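Local coordinates for putative uncharacterized protein (PDB 4FBD) that is of unknown function but belongs to the DUF3228 family of conserved proteins and is found in the crystal as a two-chain assembly, at residues A[103-108]-A[227-232]; A[130-135]-A[232-237]; A[197-202]-A[223-228]. All blocks are in the same frame, centred on the assembly; numbering follows the deposited sequence.

How the contacts relate
The contacts follow the chain as helix 219-229 ends, turns and becomes strand 232-235. Contact 3 holds the helix against the start of helix 199-204, contact 1 its end and the turn against strand 105-107, and contact 2 sets the strand beside 130-135. Contacts 1 and 2, centres about 9 Å apart, share His232 and are joined by Leu106 O to Ala233 N (2.8 Å) and Arg133 NH2 to Trp229 O (2.9 Å). Contacts 1 and 3, centres about 11 Å apart, share Ala227 and Tyr228; contacts 2 and 3, centres about 13 Å apart, meet where Val130 CB lies 3.6 Å from Ile200 CG1. All also touch the second subunit; with the function unknown, none can be tied to an active site.

Contact 1. Residues A[103-108]-A[227-232]; sequences PGSLPI and AYWKTH
Strand 105-107, outermost within the chain in a four-stranded mixed sheet, begins its pairing with strand 232-235 here, Pro107 and His232 facing each other as an antiparallel non-hydrogen-bonded pair. Ile108 N donates to Thr231 O at 2.8 Å, nearly straight (167°). CA-H...O contacts add to this bond: Pro107 CA lies 3.3 Å from the same Thr231 O, and His232 CA 3.1 Å from Leu106 O. With CG1 beside its backbone N (chi1 -62°) and the chain extended beyond, Ile108 lays CD1 3.4 Å from His232 N. All this follows directly on helix 219-229, in a tight helix-to-strand turn fastened by Tyr228 O. That oxygen takes Thr231 N from one face of its carbonyl plane and His232 ND1 from the other, the latter at 2.7 Å with the oxygen in the imidazole plane. The same bond fixes the rotation of the His232 ring, which stacks on the ring of Tyr228 and turns CD2 toward Pro107 CA. At the start of the strand, a water links Ser105 OG to Tyr228 OH, which also bonds Glu191, while Ser105 CB meets the edge of the Trp229 indole at CZ3 (4.1 Å).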
loop_
_atom_site.group_PDB
_atom_site.type_symbol
_atom_site.label_atom_id
_atom_site.label_comp_id
_atom_site.label_asym_id
_atom_site.label_seq_id
_atom_site.Cartn_x
_atom_site.Cartn_y
_atom_site.Cartn_z
ATOM N N PRO A 103 7.170 11.121 18.669
ATOM C CA PRO A 103 6.498 11.044 17.393
ATOM C C PRO A 103 5.882 9.659 17.161
ATOM O O PRO A 103 6.190 8.715 17.873
ATOM C CB PRO A 103 7.628 11.280 16.404
ATOM C CG PRO A 103 8.804 10.812 17.069
ATOM C CD PRO A 103 8.621 11.160 18.499
ATOM N N GLY A 104 5.061 9.551 16.124
ATOM C CA GLY A 104 4.344 8.310 15.786
ATOM C C GLY A 104 5.092 7.490 14.777
ATOM O O GLY A 104 4.642 6.423 14.400
ATOM N N SER A 105 6.255 7.969 14.348
ATOM C CA SER A 105 7.036 7.253 13.360
ATOM C C SER A 105 8.536 7.571 13.425
ATOM O O SER A 105 8.958 8.496 14.102
ATOM C CB SER A 105 6.492 7.601 11.996
ATOM O OG SER A 105 6.556 8.980 11.819
ATOM N N LEU A 106 9.330 6.765 12.715
ATOM C CA LEU A 106 10.780 6.900 12.666
ATOM C C LEU A 106 11.280 6.864 11.226
ATOM O O LEU A 106 10.614 6.310 10.349
ATOM C CB LEU A 106 11.466 5.754 13.430
ATOM C CG LEU A 106 11.327 5.729 14.952
ATOM C CD1 LEU A 106 11.560 4.338 15.485
ATOM C CD2 LEU A 106 12.267 6.738 15.611
ATOM N N PRO A 107 12.458 7.446 10.993
ATOM C CA PRO A 107 13.064 7.426 9.680
ATOM C C PRO A 107 13.614 6.044 9.372
ATOM O O PRO A 107 14.062 5.328 10.279
ATOM C CB PRO A 107 14.217 8.444 9.763
ATOM C CG PRO A 107 14.364 8.824 11.206
ATOM C CD PRO A 107 13.127 8.378 11.935
ATOM N N ILE A 108 13.551 5.662 8.112
ATOM C CA ILE A 108 14.087 4.379 7.704
ATOM C C ILE A 108 15.482 4.665 7.220
ATOM O O ILE A 108 15.637 5.479 6.330
ATOM C CB ILE A 108 13.251 3.777 6.571
ATOM C CG1 ILE A 108 11.818 3.539 7.057
ATOM C CG2 ILE A 108 13.834 2.455 6.143
ATOM C CD1 ILE A 108 10.814 3.427 5.931
ATOM N N ALA A 227 6.399 9.721 -1.258
ATOM C CA ALA A 227 7.771 10.246 -0.990
ATOM C C ALA A 227 8.070 10.293 0.492
ATOM O O ALA A 227 9.170 9.986 0.906
ATOM C CB ALA A 227 7.946 11.630 -1.559
ATOM N N TYR A 228 7.091 10.674 1.293
ATOM C CA TYR A 228 7.312 10.722 2.733
ATOM C C TYR A 228 7.436 9.326 3.314
ATOM O O TYR A 228 8.397 9.040 4.031
ATOM C CB TYR A 228 6.196 11.470 3.493
ATOM C CG TYR A 228 6.568 11.639 4.962
ATOM C CD1 TYR A 228 7.356 12.700 5.378
ATOM C CD2 TYR A 228 6.187 10.735 5.899
ATOM C CE1 TYR A 228 7.730 12.850 6.692
ATOM C CE2 TYR A 228 6.558 10.885 7.246
ATOM C CZ TYR A 228 7.330 11.955 7.626
ATOM O OH TYR A 228 7.740 12.126 8.931
ATOM N N TRP A 229 6.488 8.454 2.962
ATOM C CA TRP A 229 6.416 7.126 3.549
ATOM C C TRP A 229 7.447 6.133 3.043
ATOM O O TRP A 229 7.638 5.097 3.668
ATOM C CB TRP A 229 4.961 6.606 3.587
ATOM C CG TRP A 229 4.156 7.489 4.516
ATOM C CD1 TRP A 229 3.273 8.446 4.162
ATOM C CD2 TRP A 229 4.245 7.546 5.953
ATOM N NE1 TRP A 229 2.771 9.084 5.283
ATOM C CE2 TRP A 229 3.360 8.554 6.392
ATOM C CE3 TRP A 229 4.974 6.837 6.905
ATOM C CZ2 TRP A 229 3.180 8.864 7.742
ATOM C CZ3 TRP A 229 4.813 7.155 8.245
ATOM C CH2 TRP A 229 3.905 8.164 8.653
ATOM N N LYS A 230 8.179 6.487 1.982
ATOM C CA LYS A 230 9.267 5.640 1.541
ATOM C C LYS A 230 10.418 5.706 2.537
ATOM O O LYS A 230 11.231 4.781 2.580
ATOM C CB LYS A 230 9.881 6.046 0.172
ATOM C CG LYS A 230 8.923 6.284 -0.910
ATOM C CD LYS A 230 9.418 5.991 -2.298
ATOM C CE LYS A 230 10.760 6.545 -2.670
ATOM N NZ LYS A 230 10.923 6.413 -4.200
ATOM N N THR A 231 10.523 6.799 3.300
ATOM C CA THR A 231 11.670 6.969 4.195
ATOM C C THR A 231 11.335 7.093 5.713
ATOM O O THR A 231 12.178 7.465 6.534
ATOM C CB THR A 231 12.492 8.165 3.721
ATOM O OG1 THR A 231 11.668 9.341 3.726
ATOM C CG2 THR A 231 13.013 7.959 2.241
ATOM N N HIS A 232 10.112 6.762 6.068
ATOM C CA HIS A 232 9.639 6.808 7.433
ATOM C C HIS A 232 8.632 5.714 7.582
ATOM O O HIS A 232 7.914 5.385 6.623
ATOM C CB HIS A 232 8.890 8.081 7.742
ATOM C CG HIS A 232 9.664 9.318 7.486
ATOM N ND1 HIS A 232 9.676 9.934 6.257
ATOM C CD2 HIS A 232 10.441 10.068 8.299
ATOM C CE1 HIS A 232 10.432 11.014 6.322
ATOM N NE2 HIS A 232 10.898 11.123 7.553
HETATM O O HOH W 1 8.616 10.094 10.814
#

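Contact 2. Residues A[130-135]-A[232-237]; sequences VLTRWF and HAIVMD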
loop_
_atom_site.group_PDB
_atom_site.type_symbol
_atom_site.label_atom_id
_atom_site.label_comp_id
_atom_site.label_asym_id
_atom_site.label_seq_id
_atom_site.Cartn_x
_atom_site.Cartn_y
_atom_site.Cartn_z
ATOM N N VAL A 130 -5.107 -4.119 4.870
ATOM C CA VAL A 130 -4.168 -3.576 3.900
ATOM C C VAL A 130 -2.727 -3.731 4.386
ATOM O O VAL A 130 -2.442 -3.716 5.601
ATOM C CB VAL A 130 -4.478 -2.102 3.615
ATOM C CG1 VAL A 130 -5.946 -1.947 3.044
ATOM C CG2 VAL A 130 -4.297 -1.246 4.898
ATOM N N LEU A 131 -1.832 -3.924 3.420
ATOM C CA LEU A 131 -0.423 -4.082 3.686
ATOM C C LEU A 131 0.086 -2.833 4.400
ATOM O O LEU A 131 -0.143 -1.731 3.973
ATOM C CB LEU A 131 0.343 -4.309 2.388
ATOM C CG LEU A 131 1.826 -4.681 2.540
ATOM C CD1 LEU A 131 1.984 -5.870 3.435
ATOM C CD2 LEU A 131 2.472 -4.963 1.186
ATOM N N THR A 132 0.804 -3.044 5.480
ATOM C CA THR A 132 1.293 -1.958 6.317
ATOM C C THR A 132 2.659 -2.363 6.789
ATOM O O THR A 132 2.926 -3.565 6.909
ATOM C CB THR A 132 0.381 -1.842 7.547
ATOM O OG1 THR A 132 -0.987 -1.778 7.096
ATOM C CG2 THR A 132 0.710 -0.623 8.380
ATOM N N ARG A 133 3.544 -1.386 7.013
ATOM C CA ARG A 133 4.863 -1.702 7.568
ATOM C C ARG A 133 5.133 -0.829 8.765
ATOM O O ARG A 133 4.664 0.324 8.849
ATOM C CB ARG A 133 5.963 -1.549 6.547
ATOM C CG ARG A 133 6.233 -0.180 6.029
ATOM C CD ARG A 133 7.382 -0.238 5.072
ATOM N NE ARG A 133 7.704 1.075 4.514
ATOM C CZ ARG A 133 8.690 1.302 3.656
ATOM N NH1 ARG A 133 9.471 0.331 3.258
ATOM N NH2 ARG A 133 8.899 2.531 3.198
ATOM N N TRP A 134 5.919 -1.351 9.679
ATOM C CA TRP A 134 6.210 -0.629 10.892
ATOM C C TRP A 134 7.482 -1.100 11.574
ATOM O O TRP A 134 7.988 -2.171 11.296
ATOM C CB TRP A 134 5.050 -0.831 11.863
ATOM C CG TRP A 134 4.901 -2.278 12.248
ATOM C CD1 TRP A 134 5.526 -2.899 13.270
ATOM C CD2 TRP A 134 4.110 -3.286 11.595
ATOM N NE1 TRP A 134 5.175 -4.225 13.315
ATOM C CE2 TRP A 134 4.305 -4.491 12.301
ATOM C CE3 TRP A 134 3.249 -3.284 10.503
ATOM C CZ2 TRP A 134 3.686 -5.683 11.941
ATOM C CZ3 TRP A 134 2.611 -4.482 10.147
ATOM C CH2 TRP A 134 2.840 -5.656 10.860
ATOM N N PHE A 135 7.978 -0.275 12.478
ATOM C CA PHE A 135 9.099 -0.634 13.350
ATOM C C PHE A 135 8.463 -1.096 14.647
ATOM O O PHE A 135 7.644 -0.392 15.233
ATOM C CB PHE A 135 9.987 0.557 13.706
ATOM C CG PHE A 135 10.878 0.998 12.614
ATOM C CD1 PHE A 135 11.929 0.230 12.231
ATOM C CD2 PHE A 135 10.704 2.225 12.015
ATOM C CE1 PHE A 135 12.789 0.637 11.214
ATOM C CE2 PHE A 135 11.556 2.646 11.029
ATOM C CZ PHE A 135 12.600 1.848 10.615
ATOM N N HIS A 232 10.112 6.762 6.068
ATOM C CA HIS A 232 9.639 6.808 7.433
ATOM C C HIS A 232 8.632 5.714 7.582
ATOM O O HIS A 232 7.914 5.385 6.623
ATOM C CB HIS A 232 8.890 8.081 7.742
ATOM C CG HIS A 232 9.664 9.318 7.486
ATOM N ND1 HIS A 232 9.676 9.934 6.257
ATOM C CD2 HIS A 232 10.441 10.068 8.299
ATOM C CE1 HIS A 232 10.432 11.014 6.322
ATOM N NE2 HIS A 232 10.898 11.123 7.553
ATOM N N ALA A 233 8.542 5.191 8.795
ATOM C CA ALA A 233 7.613 4.149 9.102
ATOM C C ALA A 233 7.021 4.363 10.476
ATOM O O ALA A 233 7.712 4.805 11.398
ATOM C CB ALA A 233 8.303 2.819 9.036
ATOM N N ILE A 234 5.739 4.016 10.622
ATOM C CA ILE A 234 5.066 4.150 11.903
ATOM C C ILE A 234 5.695 3.148 12.888
ATOM O O ILE A 234 6.422 2.243 12.483
ATOM C CB ILE A 234 3.557 3.876 11.823
ATOM C CG1 ILE A 234 3.291 2.402 11.437
ATOM C CG2 ILE A 234 2.866 4.876 10.871
ATOM C CD1 ILE A 234 1.802 1.974 11.547
ATOM N N VAL A 235 5.427 3.354 14.172
ATOM C CA VAL A 235 5.865 2.461 15.222
ATOM C C VAL A 235 4.639 1.684 15.627
ATOM O O VAL A 235 3.581 2.241 15.685
ATOM C CB VAL A 235 6.413 3.232 16.423
ATOM C CG1 VAL A 235 6.536 2.327 17.680
ATOM C CG2 VAL A 235 7.753 3.800 16.060
ATOM N N MET A 236 4.768 0.394 15.881
ATOM C CA MET A 236 3.619 -0.399 16.300
ATOM C C MET A 236 4.118 -1.534 17.186
ATOM O O MET A 236 5.163 -2.150 16.903
ATOM C CB MET A 236 2.885 -0.939 15.078
ATOM C CG MET A 236 1.604 -1.658 15.374
ATOM S SD MET A 236 1.010 -2.528 13.911
ATOM C CE MET A 236 0.727 -1.200 12.760
ATOM N N ASP A 237 3.402 -1.794 18.272
ATOM C CA ASP A 237 3.800 -2.831 19.191
ATOM C C ASP A 237 3.367 -4.184 18.660
ATOM O O ASP A 237 2.335 -4.722 19.056
ATOM C CB ASP A 237 3.215 -2.565 20.582
ATOM C CG ASP A 237 3.796 -3.489 21.655
ATOM O OD1 ASP A 237 4.757 -4.243 21.362
ATOM O OD2 ASP A 237 3.292 -3.440 22.797
HETATM O O HOH W 2 4.762 2.897 8.041
HETATM O O HOH W 3 6.224 3.309 5.846
#
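Trp134 offers one face of its indole to Met236, whose side chain lies obliquely across it. The Trp134 CG occupies the position between backbone N and carbonyl carbon (chi1 63°), which folds the indole back over its own strand, leaving CB to meet Ile234 and the ring face to meet Met236. Met236 begins over the pyrrole, its CB 3.7 Å from Trp134 CG, and then runs extended until the sulfur stands over the benzene ring. There SD is 4.1 Å from the centroid of the Trp134 six-membered ring and 18° off its normal, a Met-aromatic contact; a bend at the last torsion keeps CE above the same face, near CE3. The indole N-H is also tied down, NE1 donating to Lys238 O. At the root of the side chain, Trp134 CB packs on Ile234 CG1 at 3.7 Å.

The two strands are parallel neighbours in the mixed sheet but splay strongly, their short axes making 77°, and regular pairing is confined to Phe135 with Val235. Phe135 N donates to Ile234 O at 3.0 Å, and Met236 N to Phe135 O at 3.1 Å. Where the strands part, water takes over: one molecule bridges Arg133 O and Ile234 N, and a second joins His232 O to Arg133 NE, lying at the edge of the guanidinium plane. Arg133 is fully extended beyond CB, which carries NH2 to Trp229 O and NH1 to Ser118 OG of the second subunit. Phe135, on the face shared with Val235, sets CE2 against Ala233 CB at 3.8 Å.

Contact 3. Residues A[197-202]-A[223-228]; sequences MAPITM and KASVAY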
loop_
_atom_site.group_PDB
_atom_site.type_symbol
_atom_site.label_atom_id
_atom_site.label_comp_id
_atom_site.label_asym_id
_atom_site.label_seq_id
_atom_site.Cartn_x
_atom_site.Cartn_y
_atom_site.Cartn_z
ATOM N N MET A 197 -1.123 11.698 4.877
ATOM C CA MET A 197 -1.712 10.449 5.314
ATOM C C MET A 197 -1.004 9.355 4.513
ATOM O O MET A 197 -0.339 9.649 3.512
ATOM C CB MET A 197 -3.226 10.420 5.076
ATOM C CG MET A 197 -3.659 10.295 3.631
ATOM S SD MET A 197 -5.453 10.576 3.350
ATOM C CE MET A 197 -5.572 12.336 3.676
ATOM N N ALA A 198 -1.151 8.110 4.956
ATOM C CA ALA A 198 -0.534 6.992 4.307
ATOM C C ALA A 198 -1.107 6.848 2.913
ATOM O O ALA A 198 -2.272 7.092 2.699
ATOM C CB ALA A 198 -0.770 5.720 5.101
ATOM N N PRO A 199 -0.279 6.409 1.962
ATOM C CA PRO A 199 -0.741 6.187 0.581
ATOM C C PRO A 199 -1.979 5.296 0.510
ATOM O O PRO A 199 -2.882 5.583 -0.237
ATOM C CB PRO A 199 0.463 5.484 -0.073
ATOM C CG PRO A 199 1.639 6.030 0.676
ATOM C CD PRO A 199 1.161 6.112 2.107
ATOM N N ILE A 200 -2.012 4.238 1.307
ATOM C CA ILE A 200 -3.132 3.319 1.288
ATOM C C ILE A 200 -4.388 4.011 1.787
ATOM O O ILE A 200 -5.474 3.774 1.273
ATOM C CB ILE A 200 -2.828 2.026 2.096
ATOM C CG1 ILE A 200 -3.939 0.993 1.910
ATOM C CG2 ILE A 200 -2.637 2.322 3.586
ATOM C CD1 ILE A 200 -4.046 0.440 0.501
ATOM N N THR A 201 -4.244 4.895 2.756
ATOM C CA THR A 201 -5.405 5.586 3.298
ATOM C C THR A 201 -6.013 6.384 2.169
ATOM O O THR A 201 -7.225 6.421 2.030
ATOM C CB THR A 201 -5.032 6.510 4.486
ATOM O OG1 THR A 201 -4.302 5.764 5.472
ATOM C CG2 THR A 201 -6.272 7.117 5.146
ATOM N N MET A 202 -5.172 6.996 1.333
ATOM C CA MET A 202 -5.678 7.787 0.199
ATOM C C MET A 202 -6.448 6.920 -0.793
ATOM O O MET A 202 -7.495 7.336 -1.301
ATOM C CB MET A 202 -4.555 8.513 -0.532
ATOM C CG MET A 202 -3.840 9.576 0.311
ATOM S SD MET A 202 -2.651 10.533 -0.666
ATOM C CE MET A 202 -3.723 10.979 -2.043
ATOM N N LYS A 223 1.602 11.011 -4.757
ATOM C CA LYS A 223 3.062 10.921 -4.945
ATOM C C LYS A 223 3.778 11.527 -3.741
ATOM O O LYS A 223 4.707 10.942 -3.217
ATOM C CB LYS A 223 3.551 11.576 -6.255
ATOM C CG LYS A 223 3.061 10.895 -7.508
ATOM C CD LYS A 223 3.891 11.233 -8.804
ATOM C CE LYS A 223 4.073 12.701 -9.081
ATOM N NZ LYS A 223 4.727 12.881 -10.426
ATOM N N ALA A 224 3.314 12.694 -3.304
ATOM C CA ALA A 224 3.884 13.373 -2.142
ATOM C C ALA A 224 3.838 12.463 -0.913
ATOM O O ALA A 224 4.812 12.354 -0.137
ATOM C CB ALA A 224 3.111 14.670 -1.858
ATOM N N SER A 225 2.696 11.831 -0.716
ATOM C CA SER A 225 2.538 10.930 0.411
ATOM C C SER A 225 3.527 9.773 0.293
ATOM O O SER A 225 4.276 9.482 1.238
ATOM C CB SER A 225 1.118 10.446 0.508
ATOM O OG SER A 225 1.058 9.381 1.417
ATOM N N VAL A 226 3.600 9.151 -0.876
ATOM C CA VAL A 226 4.578 8.076 -1.088
ATOM C C VAL A 226 6.023 8.535 -0.786
ATOM O O VAL A 226 6.792 7.810 -0.147
ATOM C CB VAL A 226 4.529 7.573 -2.494
ATOM C CG1 VAL A 226 5.786 6.682 -2.795
ATOM C CG2 VAL A 226 3.196 6.824 -2.727
ATOM N N ALA A 227 6.399 9.721 -1.258
ATOM C CA ALA A 227 7.771 10.246 -0.990
ATOM C C ALA A 227 8.070 10.293 0.492
ATOM O O ALA A 227 9.170 9.986 0.906
ATOM C CB ALA A 227 7.946 11.630 -1.559
ATOM N N TYR A 228 7.091 10.674 1.293
ATOM C CA TYR A 228 7.312 10.722 2.733
ATOM C C TYR A 228 7.436 9.326 3.314
ATOM O O TYR A 228 8.397 9.040 4.031
ATOM C CB TYR A 228 6.196 11.470 3.493
ATOM C CG TYR A 228 6.568 11.639 4.962
ATOM C CD1 TYR A 228 7.356 12.700 5.378
ATOM C CD2 TYR A 228 6.187 10.735 5.899
ATOM C CE1 TYR A 228 7.730 12.850 6.692
ATOM C CE2 TYR A 228 6.558 10.885 7.246
ATOM C CZ TYR A 228 7.330 11.955 7.626
ATOM O OH TYR A 228 7.740 12.126 8.931
#
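Ser225 carries its OG opposite the backbone N, beside the carbonyl carbon (chi1 168°), and this torsion reaches the hydroxyl out of its own helix to Met197 O. The hydrogen bond is short, 2.5 Å from Ser225 OG to Met197 O, and the hydroxyl stands nearly on the extension of the carbonyl bond. Met202 comes to the same serine from one turn into the neighbouring helix. With its CG beside the backbone N (chi1 -65°) and the chain extended through the next torsion, its sulfur is laid 3.9 Å from Ser225 CB, while a bend at the last bond turns the methyl away.

Pro199 packs beside the hydroxyl. Its CD lies 3.3 Å from Ser225 OG, and its nitrogen is equally near but has no hydrogen to give, so the serine meets the proline by packing alone. The ring continues past the serine to Val226, which it crosses at about a right angle, with Pro199 CG 3.8 Å from Val226 CG2. The CA atoms that come nearest each other between the segments are those of Pro199 and Ser225, 5.8 Å apart.

The bonded carbonyl belongs to the residue just before the N-cap, Ala198, whose own O receives Met202 N at 3.2 Å in the first turn. Ser225 thus ties the approach to helix 199-204 onto the middle of helix 219-229. Tyr222 and Trp229 extend the packing on Pro199 along the same helix, and Leu217, in the loop before it, touches Met202. On the side of the second subunit, Tyr120 of that chain packs on both Pro199 and Val226, and Ile200 meets its counterpart there, placing the two helices at the subunit interface.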